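Local coordinates for protein tumor necrosis factor ligand superfamily member 13 (Mus musculus, PDB 1U5X) that acts as a homotrimeric cytokine of the tumor necrosis factor family, binding the receptors TACI and BCMA and taking part in the regulation of tumor cell growth, at residues Q70-E75 with I115-P120. Numbering follows the deposited sequence.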
ATOM      1  N   GLN A  70      -8.050  -5.419  -9.625  1.00 16.25           N
ATOM      2  CA  GLN A  70      -9.327  -5.149  -8.996  1.00 13.85           C
ATOM      3  C   GLN A  70      -9.648  -3.679  -9.111  1.00 15.44           C
ATOM      4  O   GLN A  70      -8.766  -2.860  -9.168  1.00 15.75           O
ATOM      5  CB  GLN A  70      -9.360  -5.591  -7.549  1.00 11.82           C
ATOM      6  CG  GLN A  70      -8.599  -4.730  -6.569  1.00 13.00           C
ATOM      7  CD  GLN A  70      -7.214  -5.228  -6.372  1.00 12.50           C
ATOM      8  OE1 GLN A  70      -6.620  -5.863  -7.290  1.00 14.10           O
ATOM      9  NE2 GLN A  70      -6.665  -4.955  -5.190  1.00 13.97           N
ATOM     10  N   VAL A  71     -10.935  -3.368  -9.117  1.00 12.39           N
ATOM     11  CA  VAL A  71     -11.431  -2.022  -9.204  1.00 12.22           C
ATOM     12  C   VAL A  71     -12.338  -1.735  -8.025  1.00 15.75           C
ATOM     13  O   VAL A  71     -13.302  -2.459  -7.800  1.00 15.32           O
ATOM     14  CB  VAL A  71     -12.274  -1.850 -10.488  1.00 15.56           C
ATOM     15  CG1 VAL A  71     -12.615  -0.376 -10.717  1.00 17.02           C
ATOM     16  CG2 VAL A  71     -11.562  -2.446 -11.710  1.00 21.49           C
ATOM     17  N   VAL A  72     -12.041  -0.677  -7.284  1.00 15.79           N
ATOM     18  CA  VAL A  72     -12.803  -0.268  -6.105  1.00 13.75           C
ATOM     19  C   VAL A  72     -13.577   1.006  -6.404  1.00 13.19           C
ATOM     20  O   VAL A  72     -12.985   1.993  -6.817  1.00 14.66           O
ATOM     21  CB  VAL A  72     -11.857   0.004  -4.900  1.00 12.83           C
ATOM     22  CG1 VAL A  72     -12.615   0.437  -3.670  1.00 17.92           C
ATOM     23  CG2 VAL A  72     -11.010  -1.250  -4.565  1.00 19.21           C
ATOM     24  N   SER A  73     -14.905   0.961  -6.236  1.00 12.18           N
ATOM     25  CA  SER A  73     -15.809   2.033  -6.632  1.00 13.46           C
ATOM     26  C   SER A  73     -16.823   2.363  -5.550  1.00 14.09           C
ATOM     27  O   SER A  73     -17.104   1.538  -4.655  1.00 16.08           O
ATOM     28  CB  SER A  73     -16.573   1.688  -7.918  1.00 15.96           C
ATOM     29  OG  SER A  73     -15.726   1.217  -8.940  1.00 16.84           O
ATOM     30  N   ARG A  74     -17.355   3.571  -5.640  1.00 18.38           N
ATOM     31  CA  ARG A  74     -18.444   4.016  -4.791  1.00 18.67           C
ATOM     32  C   ARG A  74     -19.680   4.338  -5.635  1.00 17.17           C
ATOM     33  O   ARG A  74     -19.603   4.946  -6.711  1.00 17.74           O
ATOM     34  CB  ARG A  74     -18.032   5.212  -3.919  1.00 20.96           C
ATOM     35  CG  ARG A  74     -17.961   6.574  -4.606  1.00 29.08           C
ATOM     36  CD  ARG A  74     -18.365   7.727  -3.691  1.00 33.94           C
ATOM     37  NE  ARG A  74     -17.605   8.938  -3.978  1.00 39.57           N
ATOM     38  CZ  ARG A  74     -18.094  10.033  -4.563  1.00 45.04           C
ATOM     39  NH1 ARG A  74     -19.364  10.096  -4.950  1.00 43.71           N
ATOM     40  NH2 ARG A  74     -17.299  11.078  -4.776  1.00 50.07           N
ATOM     41  N   GLU A  75     -20.839   3.909  -5.160  1.00 16.48           N
ATOM     42  CA  GLU A  75     -22.080   4.303  -5.818  1.00 16.00           C
ATOM     43  C   GLU A  75     -22.946   4.939  -4.743  1.00 19.34           C
ATOM     44  O   GLU A  75     -23.213   4.315  -3.725  1.00 17.11           O
ATOM     45  CB  GLU A  75     -22.805   3.120  -6.475  1.00 21.34           C
ATOM     46  CG  GLU A  75     -22.046   1.820  -6.536  1.00 23.03           C
ATOM     47  CD  GLU A  75     -22.815   0.691  -7.215  1.00 26.05           C
ATOM     48  OE1 GLU A  75     -23.974   0.914  -7.676  1.00 29.85           O
ATOM     49  OE2 GLU A  75     -22.274  -0.435  -7.264  1.00 31.63           O
ATOM     50  N   ILE A 115     -19.830   0.608  -1.444  1.00 12.71           N
ATOM     51  CA  ILE A 115     -18.484   0.327  -1.924  1.00 12.65           C
ATOM     52  C   ILE A 115     -18.420  -1.067  -2.555  1.00 15.20           C
ATOM     53  O   ILE A 115     -18.862  -2.039  -1.943  1.00 14.85           O
ATOM     54  CB  ILE A 115     -17.471   0.432  -0.752  1.00 14.42           C
ATOM     55  CG1 ILE A 115     -17.654   1.749   0.012  1.00 14.31           C
ATOM     56  CG2 ILE A 115     -16.010   0.257  -1.250  1.00 17.93           C
ATOM     57  CD1 ILE A 115     -17.550   2.984  -0.834  1.00 18.29           C
ATOM     58  N   THR A 116     -17.892  -1.147  -3.781  1.00 13.46           N
ATOM     59  CA  THR A 116     -17.770  -2.391  -4.531  1.00 17.98           C
ATOM     60  C   THR A 116     -16.307  -2.703  -4.803  1.00 19.69           C
ATOM     61  O   THR A 116     -15.506  -1.779  -4.996  1.00 14.73           O
ATOM     62  CB  THR A 116     -18.506  -2.327  -5.872  1.00 16.78           C
ATOM     63  OG1 THR A 116     -18.121  -1.155  -6.621  1.00 22.03           O
ATOM     64  CG2 THR A 116     -20.021  -2.191  -5.713  1.00 20.85           C
ATOM     65  N   VAL A 117     -15.953  -3.984  -4.789  1.00 16.78           N
ATOM     66  CA  VAL A 117     -14.623  -4.435  -5.250  1.00 16.82           C
ATOM     67  C   VAL A 117     -14.882  -5.464  -6.330  1.00 19.81           C
ATOM     68  O   VAL A 117     -15.467  -6.513  -6.053  1.00 20.20           O
ATOM     69  CB  VAL A 117     -13.763  -5.018  -4.096  1.00 19.70           C
ATOM     70  CG1 VAL A 117     -12.393  -5.457  -4.596  1.00 20.66           C
ATOM     71  CG2 VAL A 117     -13.575  -4.012  -3.002  1.00 25.09           C
ATOM     72  N   LYS A 118     -14.539  -5.134  -7.578  1.00 15.03           N
ATOM     73  CA  LYS A 118     -14.830  -6.005  -8.720  1.00 16.42           C
ATOM     74  C   LYS A 118     -13.551  -6.347  -9.465  1.00 17.48           C
ATOM     75  O   LYS A 118     -12.660  -5.490  -9.623  1.00 15.21           O
ATOM     76  CB  LYS A 118     -15.830  -5.340  -9.697  1.00 13.74           C
ATOM     77  CG  LYS A 118     -17.194  -5.078  -9.079  1.00 19.61           C
ATOM     78  CD  LYS A 118     -18.175  -4.423 -10.072  1.00 20.28           C
ATOM     79  CE  LYS A 118     -19.607  -4.624  -9.631  1.00 22.01           C
ATOM     80  NZ  LYS A 118     -20.569  -4.034 -10.586  1.00 21.54           N
ATOM     81  N   ILE A 119     -13.465  -7.606  -9.888  1.00 16.41           N
ATOM     82  CA  ILE A 119     -12.434  -8.083 -10.799  1.00 17.29           C
ATOM     83  C   ILE A 119     -13.076  -8.352 -12.164  1.00 18.72           C
ATOM     84  O   ILE A 119     -13.941  -9.211 -12.275  1.00 16.29           O
ATOM     85  CB  ILE A 119     -11.763  -9.363 -10.223  1.00 15.59           C
ATOM     86  CG1 ILE A 119     -10.984  -9.053  -8.948  1.00 17.31           C
ATOM     87  CG2 ILE A 119     -10.785  -9.939 -11.249  1.00 14.02           C
ATOM     88  CD1 ILE A 119     -11.766  -8.890  -7.662  1.00 15.77           C
ATOM     89  N   PRO A 120     -12.691  -7.613 -13.195  1.00 20.37           N
ATOM     90  CA  PRO A 120     -13.373  -7.689 -14.500  1.00 22.65           C
ATOM     91  C   PRO A 120     -13.006  -8.894 -15.381  1.00 20.21           C
ATOM     92  O   PRO A 120     -12.722  -8.739 -16.578  1.00 21.50           O
ATOM     93  CB  PRO A 120     -12.974  -6.366 -15.163  1.00 24.29           C
ATOM     94  CG  PRO A 120     -11.629  -6.091 -14.631  1.00 23.00           C
ATOM     95  CD  PRO A 120     -11.627  -6.598 -13.204  1.00 24.15           C
TER
HETATM   96  O   HOH W   1     -15.832  -1.705  -8.429  1.00 32.08           O
HETATM   97  O   HOH W   2     -19.709   0.029  -8.928  1.00 45.08           O
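Val71 O is gripped by two donors: the backbone N of Lys118, 3.0 Å away with a nearly straight N-H...O angle of 171°, and a water that donates to it from 2.7 Å. The same water lies 3.0 Å from both Ser73 OG and Thr116 OG1, so it joins the two hydroxyls, which are themselves 4.1 Å apart. Val71 N returns a bond to Lys118 O, and a second reciprocal pair links Ser73 with Thr116. These two hydrogen-bonded pairs, alternating with the non-hydrogen-bonded pairs Val72-Val117 and Arg74-Ile115, establish regular antiparallel pairing; the strand axes run at 153°. Thr116 OG1 sits between the backbone N and the carbonyl carbon (chi1 51°), which turns it toward Ser73 and leaves CG2 to meet Glu75 OE2 at 3.3 Å, the two side chains crossing at about a right angle. A second water bridges that carboxylate oxygen and Thr116 OG1. On the face of Val72, Val117 and Ile115 the side chains meet across the pair through carbon atoms: Val72 CG2 lies alongside Val117 CG2 at 4.1 Å, the two side chains pointing the same way, while Ile115 straddles two neighbours, its CG2 against Val72 CG1 and its CD1 reaching Arg74 CB at 3.8 Å. Within the jelly-roll TNF homology domain, Val72 and Gln70 on this side pack on strand 51-61; Gln70 NE2 is hydrogen-bonded to Ser57 OG of that strand and to Cys101 O of strand 99-109. Strand 71-75 pairs with 114-119 along one edge and with 80-85 along the other, the latter supplying Glu81 for a salt bridge with Arg74, while strand 44-47 pairs with 114-119.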